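Long-range contacts in protein gp18 (Listeria monocytogenes EGD-e, PDB 3GS9), which is a prophage tail protein of the endopeptidase tail family, probably a structural part of the phage tail, though its exact role is not established: residues D5-F11 against E59-F64; Y229-E233 against L264-P268; G99-I105 against N144-Y150. All coordinates share one frame; numbering follows the deposited sequence. Where two conformers were deposited one is given.

How the contacts relate
The three contacts follow one another along the chain, and none nests in or crosses another. Contact 1 closes first. It brings 59-64 back onto 5-11, near the N terminus, and pairs two strands of the antiparallel sheet of the N-terminal tail domain. Contact 3 comes next. It closes a loop that includes helix 111-118 and pairs strand 100-106 with strand 141-149 as a two-stranded sheet. Contact 2 closes last and joins loop 229-233 to loop 264-268, the latter leading into strand 269-274 of the mixed sheet. The centres of contacts 1 and 2 lie about 46 Å apart, on opposite sides of the chain's centre. Contacts 1 and 3 both touch the second subunit.

Contact 1: residues D5-F11 against E59-F64; sequences DIIVADF and ESSVYF
Strand 7-9 pairs with strand 61-64 through four backbone hydrogen bonds. Ile7 and Tyr63 form one hydrogen-bonded pair, with Tyr63 N to Ile7 O at 2.7 Å and nearly straight. Ala9 and Ser61 form the next, with Ala9 N to Ser61 O at 2.9 Å. Val8 and Val62 sit between them as a non-hydrogen-bonded pair.

Apolar contacts line both faces. On the face of Val8 and Val62, Val8 CG2 and Val62 CG2 lie alongside at 4.0 Å. Beside this pair, chi1 of -52° turns Ile6 CG2 away from the backbone N, and Ile6 CG2 meets Val62 CG1. Ile6 CD1 lies at the edge of the Phe64 ring, near Phe64 CD1. On the face of Ile7, Ala9 and Tyr63, the Tyr63 ring presents its edge to Ala9 CB.

Past the strands, Phe11 lies beside Glu59, with Phe11 CD1 3.7 Å from Glu59 CB. The Glu59 carboxylate has other partners: Lys72, and Arg240 and Thr203 of the second subunit. Water 2 accepts from Phe11 N and donates to Ser60 OG, which also bonds to Phe55 and Asp57.

Strand 16-18 flanks 7-9, and strand 67-74 flanks 61-64. This is an antiparallel ladder inside the sheet of the N-terminal tail domain.

Contact 2: residues Y229-E233 against L264-P268; sequences YTSPE and LQDYP
Ser231 and Asp266 meet where two loops run side by side, and an ST turn at Ser231 marks the first loop. Ser231 OG accepts from Glu233 N at 2.8 Å. The same oxygen donates to Asp266 OD2, with 2.6 Å between Ser231 OG and Asp266 OD2, a short bond. The hydroxyl is thus held twice, once as acceptor and once as donor. Its place follows from chi1 of 173°, which sets OG anti to the backbone N. The carboxylate uses the anti lone pair of OD2, away from OD1. A second bond reaches OD2 from water 3, which donates to it. This water also meets Tyr229 OH, in the plane of the ring.

Tyr229 and Leu264 close one end of the contact. The two side chains cross at a slant, and Leu264 CD2 lies 3.7 Å from Tyr229 CE2. Leu260 also packs on Tyr229.

Glu233 and Tyr267 close the other end. They cross at about a right angle. Glu233 bends at chi2 (-64°), and its CG lies over one face of the Tyr267 ring. This is a CH-pi contact, 4.1 Å from Glu233 CG to the Tyr267 ring centroid. The carboxylate and ring planes are only 19° apart. Tyr267 also meets the ring of Tyr299 in strand 297-305, so the contact ties the loops to the mixed sheet.

The Asp266 carbonyl is used as well. Glu233 CG comes within 3.5 Å of Asp266 O. Water 4 bridges the two residues, donating to Glu233 OE1 and to Asp266 O at 2.7 Å each.

Contact 3: residues G99-I105 against N144-Y150; sequences GRQDDAI and NFGNNNY
Asn144 and Phe145 both face Ile105, a G1 beta bulge in a two-stranded antiparallel sheet. Asn144 CB lies 4.1 Å from Ala104 CB. Phe145 and Ile105 exchange two backbone hydrogen bonds. Their side chains lie alongside, and Ile105 CG1 sits at the edge of the Phe145 ring. That ring packs on helices 111-118 and 150-161.

Gly146 and Ala104 form a non-hydrogen-bonded pair, and Gly146 CA makes a CA-H...O contact of 3.4 Å to Asp103 O. The register then shifts by one, and Asn147 and Asn148 both face Gln101 in a second G1 bulge. Asn147 N gives Asp103 O a weak bond of 3.4 Å. Asn147 OD1 lies near the guanidinium plane of Arg100, 3.0 Å from Arg100 NH2. Asn148 and Gln101 exchange two backbone bonds. The Arg100 chain bends at chi2 and chi3, laying one guanidinium face over Asn148 CA.

Asn149 is the N-cap of helix 150-161, and its OD1 accepts from Thr152 N. Tyr150 begins the helix, and Tyr150 N bonds to Gly99 O at 2.9 Å. The Tyr150 hydroxyl bonds to Asp122 O and takes a bond from water 5. The ring also makes a CH-pi contact: Gly99 CA lies over the face of the Tyr150 ring, 3.8 Å from its centroid and 8° off its normal.

Contact 1: residues D5-F11 against E59-F64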
loop_
_atom_site.group_PDB
_atom_site.type_symbol
_atom_site.label_atom_id
_atom_site.label_comp_id
_atom_site.label_asym_id
_atom_site.label_seq_id
_atom_site.Cartn_x
_atom_site.Cartn_y
_atom_site.Cartn_z
ATOM N N ASP A 5 31.308 27.009 -8.727
ATOM C CA ASP A 5 31.657 26.723 -7.330
ATOM C C ASP A 5 30.374 26.409 -6.605
ATOM O O ASP A 5 29.398 27.141 -6.772
ATOM C CB ASP A 5 32.303 27.925 -6.605
ATOM C CG ASP A 5 33.803 28.036 -6.830
ATOM O OD1 ASP A 5 34.390 27.107 -7.424
ATOM O OD2 ASP A 5 34.404 29.063 -6.398
ATOM N N ILE A 6 30.383 25.313 -5.841
ATOM C CA ILE A 6 29.356 24.938 -4.875
ATOM C C ILE A 6 29.705 25.591 -3.531
ATOM O O ILE A 6 30.847 25.472 -3.102
ATOM C CB ILE A 6 29.390 23.397 -4.603
ATOM C CG1 ILE A 6 29.349 22.567 -5.897
ATOM C CG2 ILE A 6 28.267 22.974 -3.662
ATOM C CD1 ILE A 6 28.152 22.847 -6.752
ATOM N N ILE A 7 28.745 26.219 -2.864
ATOM C CA ILE A 7 28.978 26.791 -1.534
ATOM C C ILE A 7 28.154 26.002 -0.516
ATOM O O ILE A 7 27.024 25.639 -0.802
ATOM C CB ILE A 7 28.554 28.275 -1.450
ATOM C CG1 ILE A 7 29.226 29.166 -2.535
ATOM C CG2 ILE A 7 28.852 28.818 -0.048
ATOM C CD1 ILE A 7 30.709 28.994 -2.679
ATOM N N VAL A 8 28.742 25.735 0.640
ATOM C CA VAL A 8 28.091 25.040 1.757
ATOM C C VAL A 8 28.112 25.935 2.988
ATOM O O VAL A 8 29.160 26.532 3.297
ATOM C CB VAL A 8 28.853 23.724 2.096
ATOM C CG1 VAL A 8 28.411 23.134 3.455
ATOM C CG2 VAL A 8 28.688 22.703 0.986
ATOM N N ALA A 9 26.987 26.032 3.688
ATOM C CA ALA A 9 26.910 26.748 4.961
ATOM C C ALA A 9 26.248 25.845 5.981
ATOM O O ALA A 9 25.308 25.137 5.640
ATOM C CB ALA A 9 26.087 28.018 4.806
ATOM N N ASP A 10 26.723 25.860 7.226
ATOM C CA ASP A 10 26.051 25.108 8.286
ATOM C C ASP A 10 24.723 25.780 8.578
ATOM O O ASP A 10 24.476 26.946 8.173
ATOM C CB ASP A 10 26.902 24.940 9.551
ATOM C CG ASP A 10 27.161 26.246 10.288
ATOM O OD1 ASP A 10 27.077 27.314 9.677
ATOM O OD2 ASP A 10 27.407 26.213 11.510
ATOM N N PHE A 11 23.869 25.066 9.289
ATOM C CA PHE A 11 22.522 25.567 9.534
ATOM C C PHE A 11 22.546 26.928 10.226
ATOM O O PHE A 11 21.741 27.778 9.935
ATOM C CB PHE A 11 21.715 24.579 10.348
ATOM C CG PHE A 11 20.337 25.047 10.636
ATOM C CD1 PHE A 11 19.373 25.090 9.627
ATOM C CD2 PHE A 11 19.971 25.440 11.929
ATOM C CE1 PHE A 11 18.111 25.531 9.896
ATOM C CE2 PHE A 11 18.701 25.882 12.183
ATOM C CZ PHE A 11 17.771 25.925 11.180
ATOM N N GLU A 59 21.018 19.650 7.977
ATOM C CA GLU A 59 20.510 21.017 7.930
ATOM C C GLU A 59 21.452 22.049 7.332
ATOM O O GLU A 59 21.053 23.242 7.226
ATOM C CB GLU A 59 19.941 21.457 9.281
ATOM C CG GLU A 59 18.905 20.457 9.852
ATOM C CD GLU A 59 17.635 20.415 9.050
ATOM O OE1 GLU A 59 17.083 21.494 8.773
ATOM O OE2 GLU A 59 17.149 19.314 8.707
ATOM N N SER A 60 22.624 21.620 6.844
ATOM C CA SER A 60 23.452 22.527 6.055
ATOM C C SER A 60 22.763 22.884 4.761
ATOM O O SER A 60 22.031 22.044 4.189
ATOM C CB SER A 60 24.818 21.919 5.723
ATOM O OG SER A 60 25.595 21.759 6.882
ATOM N N SER A 61 23.005 24.113 4.299
ATOM C CA SER A 61 22.586 24.527 2.963
ATOM C C SER A 61 23.735 24.328 1.948
ATOM O O SER A 61 24.894 24.635 2.225
ATOM C CB SER A 61 22.170 25.983 2.942
ATOM O OG SER A 61 20.962 26.177 3.665
ATOM N N VAL A 62 23.370 23.818 0.779
ATOM C CA VAL A 62 24.292 23.593 -0.331
ATOM C C VAL A 62 23.780 24.396 -1.508
ATOM O O VAL A 62 22.633 24.244 -1.953
ATOM C CB VAL A 62 24.486 22.084 -0.680
ATOM C CG1 VAL A 62 25.532 21.936 -1.780
ATOM C CG2 VAL A 62 24.918 21.304 0.573
ATOM N N TYR A 63 24.609 25.336 -1.951
ATOM C CA TYR A 63 24.221 26.262 -3.020
ATOM C C TYR A 63 24.811 25.835 -4.355
ATOM O O TYR A 63 26.019 25.719 -4.515
ATOM C CB TYR A 63 24.601 27.703 -2.639
ATOM C CG TYR A 63 23.927 28.194 -1.382
ATOM C CD1 TYR A 63 24.469 27.963 -0.132
ATOM C CD2 TYR A 63 22.734 28.891 -1.448
ATOM C CE1 TYR A 63 23.848 28.399 0.997
ATOM C CE2 TYR A 63 22.106 29.305 -0.318
ATOM C CZ TYR A 63 22.660 29.072 0.882
ATOM O OH TYR A 63 22.021 29.540 1.990
ATOM N N PHE A 64 23.926 25.563 -5.306
ATOM C CA PHE A 64 24.317 25.032 -6.599
ATOM C C PHE A 64 23.486 25.726 -7.683
ATOM O O PHE A 64 22.265 25.711 -7.631
ATOM C CB PHE A 64 24.156 23.505 -6.647
ATOM C CG PHE A 64 24.300 22.938 -8.035
ATOM C CD1 PHE A 64 25.511 22.955 -8.689
ATOM C CD2 PHE A 64 23.204 22.400 -8.682
ATOM C CE1 PHE A 64 25.635 22.475 -9.994
ATOM C CE2 PHE A 64 23.330 21.918 -9.977
ATOM C CZ PHE A 64 24.544 21.936 -10.616
HETATM O O HOH W 1 22.587 27.635 6.122
HETATM O O HOH W 2 24.592 22.107 9.449
#

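Contact 2: residues Y229-E233 against L264-P268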
loop_
_atom_site.group_PDB
_atom_site.type_symbol
_atom_site.label_atom_id
_atom_site.label_comp_id
_atom_site.label_asym_id
_atom_site.label_seq_id
_atom_site.Cartn_x
_atom_site.Cartn_y
_atom_site.Cartn_z
ATOM N N TYR A 229 -16.954 15.931 -21.309
ATOM C CA TYR A 229 -15.900 16.319 -22.219
ATOM C C TYR A 229 -15.586 15.109 -23.096
ATOM O O TYR A 229 -15.327 14.028 -22.558
ATOM C CB TYR A 229 -14.646 16.790 -21.472
ATOM C CG TYR A 229 -13.518 16.999 -22.442
ATOM C CD1 TYR A 229 -13.599 17.978 -23.424
ATOM C CD2 TYR A 229 -12.411 16.154 -22.449
ATOM C CE1 TYR A 229 -12.584 18.142 -24.352
ATOM C CE2 TYR A 229 -11.390 16.312 -23.367
ATOM C CZ TYR A 229 -11.479 17.309 -24.314
ATOM O OH TYR A 229 -10.474 17.482 -25.258
ATOM N N THR A 230 -15.637 15.308 -24.419
ATOM C CA THR A 230 -15.400 14.250 -25.418
ATOM C C THR A 230 -14.150 14.549 -26.211
ATOM O O THR A 230 -14.029 15.619 -26.786
ATOM C CB THR A 230 -16.570 14.134 -26.412
ATOM O OG1 THR A 230 -17.782 13.918 -25.704
ATOM C CG2 THR A 230 -16.376 13.019 -27.390
ATOM N N SER A 231 -13.205 13.613 -26.232
ATOM C CA SER A 231 -12.012 13.777 -27.040
ATOM C C SER A 231 -12.325 13.730 -28.531
ATOM O O SER A 231 -13.172 12.946 -28.952
ATOM C CB SER A 231 -11.048 12.631 -26.766
ATOM O OG SER A 231 -9.959 12.683 -27.639
ATOM N N PRO A 232 -11.564 14.483 -29.346
ATOM C CA PRO A 232 -11.627 14.207 -30.796
ATOM C C PRO A 232 -11.227 12.781 -31.196
ATOM O O PRO A 232 -11.624 12.333 -32.261
ATOM C CB PRO A 232 -10.639 15.207 -31.410
ATOM C CG PRO A 232 -10.374 16.218 -30.374
ATOM C CD PRO A 232 -10.657 15.601 -29.025
ATOM N N GLU A 233 -10.470 12.084 -30.348
ATOM C CA GLU A 233 -10.076 10.692 -30.616
ATOM C C GLU A 233 -11.207 9.683 -30.439
ATOM O O GLU A 233 -11.008 8.490 -30.673
ATOM C CB GLU A 233 -8.892 10.298 -29.737
ATOM C CG GLU A 233 -7.625 11.132 -29.985
ATOM C CD GLU A 233 -7.081 10.920 -31.387
ATOM O OE1 GLU A 233 -6.290 9.977 -31.592
ATOM O OE2 GLU A 233 -7.448 11.710 -32.281
ATOM N N LEU A 264 -8.442 13.716 -18.964
ATOM C CA LEU A 264 -8.751 12.629 -19.921
ATOM C C LEU A 264 -7.514 12.082 -20.662
ATOM O O LEU A 264 -6.809 12.795 -21.392
ATOM C CB LEU A 264 -9.804 13.061 -20.931
ATOM C CG LEU A 264 -10.359 12.009 -21.875
ATOM C CD1 LEU A 264 -11.063 10.908 -21.108
ATOM C CD2 LEU A 264 -11.281 12.681 -22.897
ATOM N N GLN A 265 -7.319 10.785 -20.522
ATOM C CA GLN A 265 -6.177 10.114 -21.139
ATOM C C GLN A 265 -6.624 9.628 -22.515
ATOM O O GLN A 265 -6.905 8.443 -22.675
ATOM C CB GLN A 265 -5.709 8.922 -20.296
ATOM C CG GLN A 265 -4.418 8.263 -20.818
ATOM C CD GLN A 265 -3.245 9.179 -20.579
ATOM O OE1 GLN A 265 -3.071 9.660 -19.474
ATOM N NE2 GLN A 265 -2.488 9.487 -21.621
ATOM N N ASP A 266 -6.702 10.543 -23.481
ATOM C CA ASP A 266 -7.229 10.239 -24.813
ATOM C C ASP A 266 -6.159 9.841 -25.840
ATOM O O ASP A 266 -6.471 9.639 -27.025
ATOM C CB ASP A 266 -8.116 11.384 -25.341
ATOM C CG ASP A 266 -7.379 12.734 -25.504
ATOM O OD1 ASP A 266 -6.298 12.960 -24.912
ATOM O OD2 ASP A 266 -7.934 13.599 -26.221
ATOM N N TYR A 267 -4.921 9.663 -25.370
ATOM C CA TYR A 267 -3.849 9.067 -26.195
ATOM C C TYR A 267 -3.190 7.961 -25.393
ATOM O O TYR A 267 -3.221 8.007 -24.149
ATOM C CB TYR A 267 -2.802 10.100 -26.588
ATOM C CG TYR A 267 -3.328 11.093 -27.599
ATOM C CD1 TYR A 267 -3.259 10.805 -28.957
ATOM C CD2 TYR A 267 -3.913 12.289 -27.208
ATOM C CE1 TYR A 267 -3.762 11.691 -29.898
ATOM C CE2 TYR A 267 -4.421 13.174 -28.144
ATOM C CZ TYR A 267 -4.340 12.865 -29.483
ATOM O OH TYR A 267 -4.808 13.737 -30.433
ATOM N N PRO A 268 -2.540 7.009 -26.078
ATOM C CA PRO A 268 -1.861 5.917 -25.356
ATOM C C PRO A 268 -0.932 6.471 -24.291
ATOM O O PRO A 268 -0.266 7.479 -24.532
ATOM C CB PRO A 268 -1.065 5.225 -26.455
ATOM C CG PRO A 268 -1.964 5.437 -27.699
ATOM C CD PRO A 268 -2.403 6.850 -27.545
HETATM O O HOH W 3 -8.420 15.910 -25.006
HETATM O O HOH W 4 -5.576 8.542 -29.360
#

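Contact 3: residues G99-I105 against N144-Y150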
loop_
_atom_site.group_PDB
_atom_site.type_symbol
_atom_site.label_atom_id
_atom_site.label_comp_id
_atom_site.label_asym_id
_atom_site.label_seq_id
_atom_site.Cartn_x
_atom_site.Cartn_y
_atom_site.Cartn_z
ATOM N N GLY A 99 5.930 24.128 8.034
ATOM C CA GLY A 99 4.890 25.116 8.375
ATOM C C GLY A 99 3.518 24.501 8.344
ATOM O O GLY A 99 3.241 23.627 7.525
ATOM N N ARG A 100 2.663 24.930 9.269
ATOM C CA ARG A 100 1.292 24.428 9.332
ATOM C C ARG A 100 0.357 25.632 9.338
ATOM O O ARG A 100 0.624 26.647 10.012
ATOM C CB ARG A 100 1.022 23.607 10.610
ATOM C CG ARG A 100 1.753 22.254 10.748
ATOM C CD ARG A 100 0.894 20.985 10.503
ATOM N NE ARG A 100 -0.510 21.177 10.786
ATOM C CZ ARG A 100 -1.465 20.345 10.395
ATOM N NH1 ARG A 100 -1.161 19.227 9.716
ATOM N NH2 ARG A 100 -2.730 20.635 10.669
ATOM N N GLN A 101 -0.739 25.508 8.603
ATOM C CA GLN A 101 -1.867 26.441 8.721
ATOM C C GLN A 101 -3.023 25.620 9.273
ATOM O O GLN A 101 -3.653 24.892 8.542
ATOM C CB GLN A 101 -2.212 27.082 7.357
ATOM C CG GLN A 101 -3.466 27.935 7.340
ATOM C CD GLN A 101 -3.509 28.986 8.451
ATOM O OE1 GLN A 101 -3.657 28.659 9.638
ATOM N NE2 GLN A 101 -3.411 30.252 8.076
ATOM N N ASP A 102 -3.258 25.706 10.594
ATOM C CA ASP A 102 -4.278 24.931 11.288
ATOM C C ASP A 102 -5.686 25.470 10.985
ATOM O O ASP A 102 -6.688 24.749 11.100
ATOM C CB ASP A 102 -4.026 24.986 12.809
ATOM C CG ASP A 102 -2.644 24.444 13.205
ATOM O OD1 ASP A 102 -2.368 23.259 12.914
ATOM O OD2 ASP A 102 -1.845 25.201 13.821
ATOM N N ASP A 103 -5.739 26.754 10.659
ATOM C CA ASP A 103 -7.027 27.453 10.398
ATOM C C ASP A 103 -7.542 27.065 9.013
ATOM O O ASP A 103 -6.753 26.833 8.099
ATOM C CB ASP A 103 -6.828 28.957 10.463
ATOM C CG ASP A 103 -6.505 29.455 11.879
ATOM O OD1 ASP A 103 -6.874 28.760 12.846
ATOM O OD2 ASP A 103 -5.881 30.528 12.004
ATOM N N ALA A 104 -8.870 26.984 8.865
ATOM C CA ALA A 104 -9.491 26.556 7.624
ATOM C C ALA A 104 -10.496 27.625 7.181
ATOM O O ALA A 104 -11.017 28.385 8.010
ATOM C CB ALA A 104 -10.141 25.163 7.788
ATOM N N ILE A 105 -10.694 27.741 5.864
ATOM C CA ILE A 105 -11.627 28.708 5.292
ATOM C C ILE A 105 -12.556 28.034 4.288
ATOM O O ILE A 105 -12.213 27.045 3.649
ATOM C CB ILE A 105 -10.916 29.902 4.649
ATOM C CG1 ILE A 105 -9.953 29.437 3.533
ATOM C CG2 ILE A 105 -10.179 30.707 5.695
ATOM C CD1 ILE A 105 -9.409 30.578 2.743
ATOM N N ASN A 144 -13.424 24.122 4.081
ATOM C CA ASN A 144 -12.418 23.879 5.091
ATOM C C ASN A 144 -11.030 23.781 4.453
ATOM O O ASN A 144 -10.261 22.857 4.748
ATOM C CB ASN A 144 -12.800 22.619 5.889
ATOM C CG ASN A 144 -14.110 22.804 6.633
ATOM O OD1 ASN A 144 -14.334 23.860 7.216
ATOM N ND2 ASN A 144 -14.987 21.810 6.581
ATOM N N PHE A 145 -10.717 24.721 3.553
ATOM C CA PHE A 145 -9.346 24.774 3.013
ATOM C C PHE A 145 -8.368 25.208 4.121
ATOM O O PHE A 145 -8.465 26.314 4.639
ATOM C CB PHE A 145 -9.187 25.710 1.809
ATOM C CG PHE A 145 -7.743 25.875 1.399
ATOM C CD1 PHE A 145 -7.085 24.853 0.748
ATOM C CD2 PHE A 145 -7.015 27.010 1.769
ATOM C CE1 PHE A 145 -5.757 25.002 0.396
ATOM C CE2 PHE A 145 -5.692 27.152 1.450
ATOM C CZ PHE A 145 -5.050 26.135 0.755
ATOM N N GLY A 146 -7.421 24.329 4.446
ATOM C CA GLY A 146 -6.488 24.568 5.536
ATOM C C GLY A 146 -6.333 23.353 6.415
ATOM O O GLY A 146 -6.605 22.220 6.001
ATOM N N ASN A 147 -5.890 23.587 7.645
ATOM C CA ASN A 147 -5.626 22.489 8.565
ATOM C C ASN A 147 -4.644 21.484 7.988
ATOM O O ASN A 147 -4.903 20.274 7.907
ATOM C CB ASN A 147 -6.947 21.841 9.014
ATOM C CG ASN A 147 -6.775 20.942 10.220
ATOM O OD1 ASN A 147 -5.699 20.878 10.810
ATOM N ND2 ASN A 147 -7.841 20.234 10.586
ATOM N N ASN A 148 -3.507 21.989 7.526
ATOM C CA ASN A 148 -2.491 21.103 7.007
ATOM C C ASN A 148 -1.168 21.812 6.893
ATOM O O ASN A 148 -1.055 23.009 7.136
ATOM C CB ASN A 148 -2.893 20.455 5.656
ATOM C CG ASN A 148 -2.595 18.953 5.622
ATOM O OD1 ASN A 148 -1.461 18.506 5.891
ATOM N ND2 ASN A 148 -3.609 18.161 5.305
ATOM N N ASN A 149 -0.145 21.044 6.537
ATOM C CA ASN A 149 1.166 21.630 6.316
ATOM C C ASN A 149 1.178 22.367 4.977
ATOM O O ASN A 149 0.365 22.089 4.099
ATOM C CB ASN A 149 2.296 20.608 6.406
ATOM C CG ASN A 149 2.305 19.676 5.260
ATOM O OD1 ASN A 149 2.742 20.044 4.168
ATOM N ND2 ASN A 149 1.746 18.473 5.459
ATOM N N TYR A 150 2.129 23.273 4.821
ATOM C CA TYR A 150 2.110 24.166 3.655
ATOM C C TYR A 150 2.256 23.425 2.335
ATOM O O TYR A 150 1.662 23.824 1.321
ATOM C CB TYR A 150 3.194 25.243 3.753
ATOM C CG TYR A 150 3.061 26.249 4.895
ATOM C CD1 TYR A 150 1.906 26.339 5.681
ATOM C CD2 TYR A 150 4.084 27.149 5.125
ATOM C CE1 TYR A 150 1.805 27.274 6.707
ATOM C CE2 TYR A 150 3.991 28.115 6.133
ATOM C CZ TYR A 150 2.863 28.168 6.919
ATOM O OH TYR A 150 2.804 29.115 7.931
HETATM O O HOH W 5 3.654 27.562 10.341
HETATM O O HOH W 6 0.303 29.311 10.300
HETATM O O HOH W 7 -3.562 17.776 9.470
#